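Local coordinates for protein thioredoxin peroxidase 2 (Plasmodium falciparum, PDB 2C0D) that probably reduces hydrogen peroxide and organic hydroperoxides to water and alcohols, as a mitochondrial thioredoxin-dependent 2-Cys peroxiredoxin, at residues F53-L66 and N90-H104. Numbering follows the deposited sequence.
Sequences FIGQKYCCLLFYPL and NVELLGISVDSVYSH
Y58 N and N90 O open a ladder of seven backbone hydrogen bonds that joins strands 58-63 and 91-97 as parallel neighbours in the central sheet of the thioredoxin-like peroxiredoxin fold; helices 73-81 and 83-88 make up most of the connection, a β-α-β crossover. Alternate residues supply the rungs: Y58, C60 and L62 give and accept through N and O, as do E92, L94 and I96, and the bond from L94 N to C60 O (2.9 Å) is nearly straight at 176°. The outward N-H and C=O groups of the residues between them can serve the next strands, as C59, L61 and F63 do with strand 144-152 and G95 with T123.

Polar side chains suit the open end of the ladder. N90, at positive phi, ends the preceding helix in a Schellman motif, and its ND2 donates to Q56 O (2.9 Å) on a lone pair. K57 NZ forms a salt bridge with E92 OE1 (2.8 Å), meeting it nearly along the C-O bond, and a water links the same nitrogen to V91 O. E92 CB lies over one face of the F53 ring and E92 CG above its rim, 3.5 Å from F53 CE1, while the bend at chi2 (83°) carries the carboxylate past the rim toward K57. Y58 OH is satisfied by D186 OD2.

Deeper in, apolar residues cover both faces of the sheet: on one, I96 CD1 makes a CH-pi contact over the F63 ring; on the other, C60 SG touches L93 CD1. G95 suits its position because a CB there would sit tight against Y64 CE2, which lies 3.8 Å from G95 CA. Y64 stands near C72, the predicted peroxidatic cysteine. Beyond the strands, waters replace direct bonds: one accepts from V98 N and donates to Y64 O; another accepts from L66 N and donates to D99 OD2.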
loop_
_atom_site.group_PDB
_atom_site.type_symbol
_atom_site.label_atom_id
_atom_site.label_comp_id
_atom_site.label_asym_id
_atom_site.label_seq_id
_atom_site.Cartn_x
_atom_site.Cartn_y
_atom_site.Cartn_z
ATOM N N PHE B 53 12.976 -2.773 18.865
ATOM C CA PHE B 53 13.617 -2.029 17.782
ATOM C C PHE B 53 13.441 -0.511 17.940
ATOM O O PHE B 53 14.072 0.275 17.231
ATOM C CB PHE B 53 13.084 -2.528 16.429
ATOM C CG PHE B 53 13.341 -3.999 16.199
ATOM C CD1 PHE B 53 14.628 -4.445 15.894
ATOM C CD2 PHE B 53 12.315 -4.938 16.325
ATOM C CE1 PHE B 53 14.905 -5.805 15.697
ATOM C CE2 PHE B 53 12.574 -6.329 16.111
ATOM C CZ PHE B 53 13.885 -6.753 15.798
ATOM N N ILE B 54 12.610 -0.107 18.888
ATOM C CA ILE B 54 12.355 1.321 19.115
ATOM C C ILE B 54 13.640 2.041 19.445
ATOM O O ILE B 54 14.429 1.579 20.286
ATOM C CB ILE B 54 11.342 1.568 20.269
ATOM C CG1 ILE B 54 9.960 1.100 19.864
ATOM C CG2 ILE B 54 11.328 3.069 20.704
ATOM C CD1 ILE B 54 9.376 1.897 18.775
ATOM N N GLY B 55 13.822 3.190 18.807
ATOM C CA GLY B 55 15.001 4.001 18.974
ATOM C C GLY B 55 16.228 3.356 18.387
ATOM O O GLY B 55 17.329 3.902 18.515
ATOM N N GLN B 56 16.066 2.203 17.734
ATOM C CA GLN B 56 17.205 1.484 17.171
ATOM C C GLN B 56 17.177 1.317 15.655
ATOM O O GLN B 56 18.171 1.604 14.966
ATOM C CB GLN B 56 17.307 0.090 17.805
ATOM C CG GLN B 56 17.511 0.119 19.319
ATOM C CD GLN B 56 18.775 0.850 19.704
ATOM O OE1 GLN B 56 19.802 0.753 19.019
ATOM N NE2 GLN B 56 18.712 1.602 20.806
ATOM N N LYS B 57 16.046 0.811 15.146
ATOM C CA LYS B 57 15.939 0.366 13.761
ATOM C C LYS B 57 14.512 0.598 13.246
ATOM O O LYS B 57 13.551 0.574 14.036
ATOM C CB LYS B 57 16.170 -1.153 13.670
ATOM C CG LYS B 57 17.487 -1.658 14.261
ATOM C CD LYS B 57 17.638 -3.112 13.959
ATOM C CE LYS B 57 18.053 -3.271 12.533
ATOM N NZ LYS B 57 18.740 -4.565 12.443
ATOM N N TYR B 58 14.398 0.821 11.941
ATOM C CA TYR B 58 13.113 0.715 11.233
ATOM C C TYR B 58 12.779 -0.764 11.135
ATOM O O TYR B 58 13.688 -1.604 11.238
ATOM C CB TYR B 58 13.237 1.252 9.808
ATOM C CG TYR B 58 13.466 2.741 9.744
ATOM C CD1 TYR B 58 12.394 3.619 9.615
ATOM C CD2 TYR B 58 14.757 3.262 9.786
ATOM C CE1 TYR B 58 12.607 5.004 9.558
ATOM C CE2 TYR B 58 14.988 4.655 9.726
ATOM C CZ TYR B 58 13.905 5.501 9.619
ATOM O OH TYR B 58 14.121 6.858 9.548
ATOM N N CYS B 59 11.493 -1.090 10.977
ATOM C CA CYS B 59 11.096 -2.479 10.693
ATOM C C CYS B 59 10.290 -2.537 9.418
ATOM O O CYS B 59 9.516 -1.610 9.129
ATOM C CB CYS B 59 10.217 -3.024 11.808
ATOM S SG CYS B 59 11.129 -3.215 13.348
ATOM N N CYS B 60 10.450 -3.617 8.665
ATOM C CA CYS B 60 9.581 -3.879 7.514
ATOM C C CYS B 60 8.887 -5.210 7.845
ATOM O O CYS B 60 9.561 -6.224 7.992
ATOM C CB CYS B 60 10.403 -3.973 6.223
ATOM S SG CYS B 60 9.429 -4.468 4.820
ATOM N N LEU B 61 7.574 -5.174 8.053
ATOM C CA LEU B 61 6.825 -6.398 8.338
ATOM C C LEU B 61 6.286 -6.941 7.023
ATOM O O LEU B 61 5.512 -6.243 6.332
ATOM C CB LEU B 61 5.643 -6.133 9.265
ATOM C CG LEU B 61 5.966 -5.380 10.550
ATOM C CD1 LEU B 61 4.733 -5.278 11.461
ATOM C CD2 LEU B 61 7.190 -6.015 11.292
ATOM N N LEU B 62 6.631 -8.173 6.683
ATOM C CA LEU B 62 6.220 -8.762 5.431
ATOM C C LEU B 62 5.320 -9.959 5.749
ATOM O O LEU B 62 5.827 -11.028 6.134
ATOM C CB LEU B 62 7.480 -9.213 4.660
ATOM C CG LEU B 62 7.332 -9.822 3.266
ATOM C CD1 LEU B 62 6.975 -8.769 2.224
ATOM C CD2 LEU B 62 8.648 -10.516 2.878
ATOM N N PHE B 63 4.006 -9.791 5.601
ATOM C CA PHE B 63 3.059 -10.889 5.886
ATOM C C PHE B 63 2.814 -11.719 4.624
ATOM O O PHE B 63 2.808 -11.194 3.486
ATOM C CB PHE B 63 1.701 -10.313 6.298
ATOM C CG PHE B 63 1.696 -9.670 7.663
ATOM C CD1 PHE B 63 1.288 -10.409 8.789
ATOM C CD2 PHE B 63 2.046 -8.333 7.808
ATOM C CE1 PHE B 63 1.244 -9.814 10.047
ATOM C CE2 PHE B 63 1.991 -7.716 9.063
ATOM C CZ PHE B 63 1.573 -8.451 10.183
ATOM N N TYR B 64 2.592 -13.020 4.804
ATOM C CA TYR B 64 2.327 -13.872 3.611
ATOM C C TYR B 64 1.611 -15.140 4.049
ATOM O O TYR B 64 1.652 -15.496 5.255
ATOM C CB TYR B 64 3.634 -14.229 2.865
ATOM C CG TYR B 64 4.632 -14.842 3.808
ATOM C CD1 TYR B 64 4.598 -16.227 4.129
ATOM C CD2 TYR B 64 5.575 -14.025 4.447
ATOM C CE1 TYR B 64 5.492 -16.765 5.061
ATOM C CE2 TYR B 64 6.465 -14.558 5.384
ATOM C CZ TYR B 64 6.413 -15.902 5.686
ATOM O OH TYR B 64 7.326 -16.349 6.630
ATOM N N PRO B 65 0.910 -15.790 3.101
ATOM C CA PRO B 65 0.272 -17.099 3.282
ATOM C C PRO B 65 1.221 -18.258 2.914
ATOM O O PRO B 65 2.090 -18.100 2.044
ATOM C CB PRO B 65 -0.894 -17.033 2.263
ATOM C CG PRO B 65 -0.285 -16.299 1.095
ATOM C CD PRO B 65 0.552 -15.181 1.795
ATOM N N LEU B 66 1.056 -19.392 3.609
ATOM C CA LEU B 66 1.772 -20.622 3.273
ATOM C C LEU B 66 0.873 -21.747 2.723
ATOM O O LEU B 66 1.369 -22.837 2.462
ATOM C CB LEU B 66 2.546 -21.155 4.482
ATOM C CG LEU B 66 3.790 -20.371 4.906
ATOM C CD1 LEU B 66 4.580 -21.150 5.997
ATOM C CD2 LEU B 66 4.704 -20.029 3.752
ATOM N N ASN B 90 19.335 0.376 7.817
ATOM C CA ASN B 90 18.998 0.193 9.212
ATOM C C ASN B 90 17.535 -0.286 9.364
ATOM O O ASN B 90 16.812 0.208 10.219
ATOM C CB ASN B 90 19.198 1.490 10.003
ATOM C CG ASN B 90 19.294 1.247 11.492
ATOM O OD1 ASN B 90 19.614 0.126 11.928
ATOM N ND2 ASN B 90 19.004 2.281 12.287
ATOM N N VAL B 91 17.136 -1.236 8.520
ATOM C CA VAL B 91 15.781 -1.802 8.560
ATOM C C VAL B 91 15.857 -3.282 8.944
ATOM O O VAL B 91 16.564 -4.063 8.283
ATOM C CB VAL B 91 15.062 -1.699 7.175
ATOM C CG1 VAL B 91 13.622 -2.326 7.271
ATOM C CG2 VAL B 91 15.000 -0.253 6.721
ATOM N N GLU B 92 15.126 -3.656 9.996
ATOM C CA GLU B 92 14.935 -5.074 10.328
ATOM C C GLU B 92 13.784 -5.650 9.480
ATOM O O GLU B 92 12.631 -5.183 9.615
ATOM C CB GLU B 92 14.601 -5.206 11.822
ATOM C CG GLU B 92 14.529 -6.695 12.295
ATOM C CD GLU B 92 15.876 -7.336 12.645
ATOM O OE1 GLU B 92 16.897 -6.604 12.772
ATOM O OE2 GLU B 92 15.911 -8.601 12.833
ATOM N N LEU B 93 14.081 -6.630 8.624
ATOM C CA LEU B 93 13.025 -7.305 7.834
ATOM C C LEU B 93 12.463 -8.479 8.639
ATOM O O LEU B 93 13.226 -9.377 9.075
ATOM C CB LEU B 93 13.594 -7.811 6.508
ATOM C CG LEU B 93 12.593 -8.516 5.581
ATOM C CD1 LEU B 93 11.424 -7.564 5.182
ATOM C CD2 LEU B 93 13.346 -9.052 4.322
ATOM N N LEU B 94 11.146 -8.497 8.838
ATOM C CA LEU B 94 10.506 -9.631 9.545
ATOM C C LEU B 94 9.417 -10.266 8.665
ATOM O O LEU B 94 8.431 -9.583 8.287
ATOM C CB LEU B 94 9.874 -9.162 10.851
ATOM C CG LEU B 94 10.853 -8.502 11.843
ATOM C CD1 LEU B 94 10.096 -7.940 13.025
ATOM C CD2 LEU B 94 11.950 -9.463 12.293
ATOM N N GLY B 95 9.598 -11.548 8.329
ATOM C CA GLY B 95 8.545 -12.256 7.594
ATOM C C GLY B 95 7.568 -12.755 8.635
ATOM O O GLY B 95 7.973 -13.213 9.737
ATOM N N ILE B 96 6.274 -12.623 8.367
ATOM C CA ILE B 96 5.284 -13.076 9.353
ATOM C C ILE B 96 4.201 -13.947 8.681
ATOM O O ILE B 96 3.627 -13.532 7.681
ATOM C CB ILE B 96 4.578 -11.895 10.041
ATOM C CG1 ILE B 96 5.599 -10.937 10.680
ATOM C CG2 ILE B 96 3.588 -12.430 11.094
ATOM C CD1 ILE B 96 5.025 -9.605 11.139
ATOM N N SER B 97 3.927 -15.137 9.213
ATOM C CA SER B 97 2.761 -15.941 8.742
ATOM C C SER B 97 2.122 -16.607 9.961
ATOM O O SER B 97 2.745 -16.666 11.034
ATOM C CB SER B 97 3.122 -16.991 7.683
ATOM O OG SER B 97 3.800 -18.121 8.275
ATOM N N VAL B 98 0.924 -17.156 9.782
ATOM C CA VAL B 98 0.219 -17.829 10.912
ATOM C C VAL B 98 0.796 -19.226 11.279
ATOM O O VAL B 98 0.361 -19.861 12.252
ATOM C CB VAL B 98 -1.313 -17.876 10.691
ATOM C CG1 VAL B 98 -1.838 -16.446 10.482
ATOM C CG2 VAL B 98 -1.656 -18.718 9.541
ATOM N N ASP B 99 1.824 -19.639 10.574
ATOM C CA ASP B 99 2.283 -21.028 10.637
ATOM C C ASP B 99 3.356 -21.212 11.698
ATOM O O ASP B 99 3.939 -20.227 12.157
ATOM C CB ASP B 99 2.822 -21.427 9.275
ATOM C CG ASP B 99 1.788 -21.241 8.150
ATOM O OD1 ASP B 99 1.234 -22.260 7.679
ATOM O OD2 ASP B 99 1.566 -20.092 7.704
ATOM N N SER B 100 3.641 -22.465 12.076
ATOM C CA SER B 100 4.516 -22.715 13.234
ATOM C C SER B 100 6.011 -22.548 12.922
ATOM O O SER B 100 6.418 -22.494 11.737
ATOM C CB SER B 100 4.294 -24.164 13.708
ATOM O OG SER B 100 4.725 -25.069 12.688
ATOM N N VAL B 101 6.832 -22.524 13.979
ATOM C CA VAL B 101 8.292 -22.445 13.796
ATOM C C VAL B 101 8.773 -23.655 12.985
ATOM O O VAL B 101 9.599 -23.493 12.099
ATOM C CB VAL B 101 9.029 -22.308 15.139
ATOM C CG1 VAL B 101 10.536 -22.296 14.927
ATOM C CG2 VAL B 101 8.582 -20.981 15.812
ATOM N N TYR B 102 8.199 -24.839 13.256
ATOM C CA TYR B 102 8.559 -26.045 12.482
ATOM C C TYR B 102 8.279 -25.805 10.990
ATOM O O TYR B 102 9.117 -26.084 10.144
ATOM C CB TYR B 102 7.732 -27.268 12.926
ATOM C CG TYR B 102 8.100 -28.451 12.104
ATOM C CD1 TYR B 102 9.188 -29.257 12.499
ATOM C CD2 TYR B 102 7.409 -28.760 10.938
ATOM C CE1 TYR B 102 9.564 -30.373 11.738
ATOM C CE2 TYR B 102 7.775 -29.876 10.155
ATOM C CZ TYR B 102 8.866 -30.650 10.567
ATOM O OH TYR B 102 9.244 -31.734 9.811
ATOM N N SER B 103 7.097 -25.267 10.680
ATOM C CA SER B 103 6.719 -25.022 9.275
ATOM C C SER B 103 7.742 -24.084 8.572
ATOM O O SER B 103 8.111 -24.329 7.421
ATOM C CB SER B 103 5.300 -24.413 9.196
ATOM O OG SER B 103 4.318 -25.428 9.522
ATOM N N HIS B 104 8.162 -23.017 9.257
ATOM C CA HIS B 104 9.195 -22.113 8.687
ATOM C C HIS B 104 10.537 -22.800 8.473
ATOM O O HIS B 104 11.155 -22.627 7.434
ATOM C CB HIS B 104 9.378 -20.904 9.571
ATOM C CG HIS B 104 8.211 -19.954 9.509
ATOM N ND1 HIS B 104 7.499 -19.714 8.346
ATOM C CD2 HIS B 104 7.661 -19.163 10.454
ATOM C CE1 HIS B 104 6.556 -18.815 8.587
ATOM N NE2 HIS B 104 6.637 -18.463 9.857
HETATM O O HOH W 1 19.230 -4.431 9.509
HETATM O O HOH W 2 -0.237 -16.745 7.003
HETATM O O HOH W 3 -0.361 -19.330 6.131
#